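Local coordinates for protein allantoin racemase (Pseudomonas fluorescens, PDB 5LFD) that probably racemises 5-monosubstituted hydantoins, interconverting the D and L forms of compounds such as 5-benzylhydantoin, at residues A[1-6]-A[68-73]. Numbering follows the deposited sequence.
Sequences MRILVV and FDAVIQ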
loop_
_atom_site.group_PDB
_atom_site.type_symbol
_atom_site.label_atom_id
_atom_site.label_comp_id
_atom_site.label_asym_id
_atom_site.label_seq_id
_atom_site.Cartn_x
_atom_site.Cartn_y
_atom_site.Cartn_z
ATOM N N MET A 1 -2.956 39.898 11.387
ATOM C CA MET A 1 -3.263 38.619 12.117
ATOM C C MET A 1 -2.081 38.286 13.001
ATOM O O MET A 1 -0.982 38.815 12.778
ATOM C CB MET A 1 -3.561 37.436 11.110
ATOM C CG MET A 1 -2.343 36.876 10.354
ATOM S SD MET A 1 -2.568 35.460 9.188
ATOM C CE MET A 1 -3.563 36.255 7.908
ATOM N N ARG A 2 -2.308 37.400 13.984
ATOM C CA ARG A 2 -1.284 36.916 14.886
ATOM C C ARG A 2 -1.106 35.373 14.777
ATOM O O ARG A 2 -2.048 34.633 14.982
ATOM C CB ARG A 2 -1.631 37.284 16.343
ATOM C CG ARG A 2 -0.479 37.067 17.279
ATOM C CD ARG A 2 -0.802 37.511 18.681
ATOM N NE ARG A 2 -0.434 38.931 18.838
ATOM C CZ ARG A 2 -1.247 39.837 19.354
ATOM N NH1 ARG A 2 -2.447 39.473 19.784
ATOM N NH2 ARG A 2 -0.858 41.085 19.450
ATOM N N ILE A 3 0.128 34.951 14.542
ATOM C CA ILE A 3 0.469 33.549 14.447
ATOM C C ILE A 3 1.496 33.164 15.519
ATOM O O ILE A 3 2.621 33.727 15.569
ATOM C CB ILE A 3 1.092 33.260 13.040
ATOM C CG1 ILE A 3 0.113 33.658 11.890
ATOM C CG2 ILE A 3 1.586 31.821 12.971
ATOM C CD1 ILE A 3 0.827 33.699 10.521
ATOM N N LEU A 4 1.133 32.204 16.379
ATOM C CA LEU A 4 2.106 31.677 17.323
ATOM C C LEU A 4 3.056 30.709 16.618
ATOM O O LEU A 4 2.607 29.747 15.986
ATOM C CB LEU A 4 1.418 30.992 18.519
ATOM C CG LEU A 4 0.325 31.779 19.268
ATOM C CD1 LEU A 4 -0.252 30.949 20.421
ATOM C CD2 LEU A 4 0.743 33.217 19.694
ATOM N N VAL A 5 4.354 30.989 16.697
ATOM C CA VAL A 5 5.423 30.078 16.245
ATOM C C VAL A 5 6.184 29.438 17.418
ATOM O O VAL A 5 7.034 30.084 18.080
ATOM C CB VAL A 5 6.433 30.778 15.311
ATOM C CG1 VAL A 5 7.453 29.804 14.779
ATOM C CG2 VAL A 5 5.688 31.413 14.147
ATOM N N VAL A 6 5.908 28.143 17.659
ATOM C CA VAL A 6 6.358 27.517 18.881
ATOM C C VAL A 6 7.501 26.547 18.629
ATOM O O VAL A 6 7.402 25.597 17.803
ATOM C CB VAL A 6 5.177 26.809 19.593
ATOM C CG1 VAL A 6 5.595 26.450 21.002
ATOM C CG2 VAL A 6 3.955 27.693 19.616
ATOM N N PHE A 68 -5.052 34.964 19.022
ATOM C CA PHE A 68 -4.146 34.715 17.909
ATOM C C PHE A 68 -4.949 33.987 16.900
ATOM O O PHE A 68 -6.022 33.491 17.246
ATOM C CB PHE A 68 -2.974 33.864 18.311
ATOM C CG PHE A 68 -3.333 32.631 19.123
ATOM C CD1 PHE A 68 -3.353 31.351 18.517
ATOM C CD2 PHE A 68 -3.564 32.727 20.520
ATOM C CE1 PHE A 68 -3.626 30.229 19.243
ATOM C CE2 PHE A 68 -3.827 31.591 21.263
ATOM C CZ PHE A 68 -3.872 30.337 20.626
ATOM N N ASP A 69 -4.429 33.899 15.673
ATOM C CA ASP A 69 -5.198 33.360 14.562
ATOM C C ASP A 69 -4.802 31.956 14.061
ATOM O O ASP A 69 -5.583 31.280 13.436
ATOM C CB ASP A 69 -5.188 34.392 13.432
ATOM C CG ASP A 69 -5.654 35.771 13.936
ATOM O OD1 ASP A 69 -6.856 35.917 14.127
ATOM O OD2 ASP A 69 -4.789 36.660 14.183
ATOM N N ALA A 70 -3.572 31.544 14.330
ATOM C CA ALA A 70 -3.095 30.242 13.872
ATOM C C ALA A 70 -1.919 29.880 14.755
ATOM O O ALA A 70 -1.365 30.739 15.450
ATOM C CB ALA A 70 -2.714 30.246 12.384
ATOM N N VAL A 71 -1.568 28.612 14.780
ATOM C CA VAL A 71 -0.321 28.192 15.466
ATOM C C VAL A 71 0.600 27.358 14.595
ATOM O O VAL A 71 0.154 26.498 13.819
ATOM C CB VAL A 71 -0.625 27.344 16.690
ATOM C CG1 VAL A 71 0.691 26.924 17.357
ATOM C CG2 VAL A 71 -1.507 28.151 17.617
ATOM N N ILE A 72 1.899 27.591 14.730
ATOM C CA ILE A 72 2.845 26.785 13.975
ATOM C C ILE A 72 3.729 26.061 14.978
ATOM O O ILE A 72 4.237 26.692 15.893
ATOM C CB ILE A 72 3.733 27.651 13.082
ATOM C CG1 ILE A 72 2.904 28.267 11.947
ATOM C CG2 ILE A 72 4.951 26.862 12.572
ATOM C CD1 ILE A 72 3.647 29.323 11.148
ATOM N N GLN A 73 3.888 24.745 14.816
ATOM C CA GLN A 73 4.786 23.961 15.660
ATOM C C GLN A 73 6.065 23.820 14.863
ATOM O O GLN A 73 6.068 23.228 13.817
ATOM C CB GLN A 73 4.181 22.581 16.014
ATOM C CG GLN A 73 5.124 21.714 16.862
ATOM C CD GLN A 73 4.459 20.521 17.540
ATOM O OE1 GLN A 73 3.361 20.637 18.103
ATOM N NE2 GLN A 73 5.157 19.351 17.514
#
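L4 and V5 of strand 2-6 pair with V71 and I72 of strand 70-73 as the two central, parallel strands of a four-stranded sheet with 2-1-3-4 order, the alpha/beta arrangement of an Asp/Glu/hydantoin racemase domain. Parallel pairing shows in the alternation of the backbone bonds: L4 N donates to A70 O (3.0 Å), I72 N to L4 O (2.6 Å), and V6 N to I72 O (2.8 Å). Strand 31-35 pairs with the other edge of 2-6, so both edges of that strand are used.

At the start of the pair, D69 does with its side chain what a strand would do with its backbone. Its OD2 takes the N-H of R2 through the anti lone pair at 2.6 Å, nearly straight at 173°, while D69 N returns a bond to R2 O in the carbonyl plane. Aspartate suits this spot because its short side chain sets an acceptor beside the R2 N-H. The R2 guanidinium turns elsewhere, forming a salt bridge with E31.

Apolar packing divides between the two faces. On one, I3 CG2 meets I72 CD1 at 3.7 Å, with V5 CG2 alongside; these branched residues suit extended backbone, and helix 201-214 covers this side. On the other, V6 CG2 touches V71 CG1 beneath helix 47-63, and the end of the L4 side chain meets the F68 ring. With CG lodged between its backbone N and carbonyl carbon (chi1 47°), F68 presents a broad apolar face, and the leucine branch carries a methyl out to its middle. Replacing F68 with an alanine would probably open a gap over L4 CD1 and leave that methyl without its aromatic face. L4 CD1 sits 3.4 Å from the F68 ring centroid, a CH-pi contact only 3° off the ring normal.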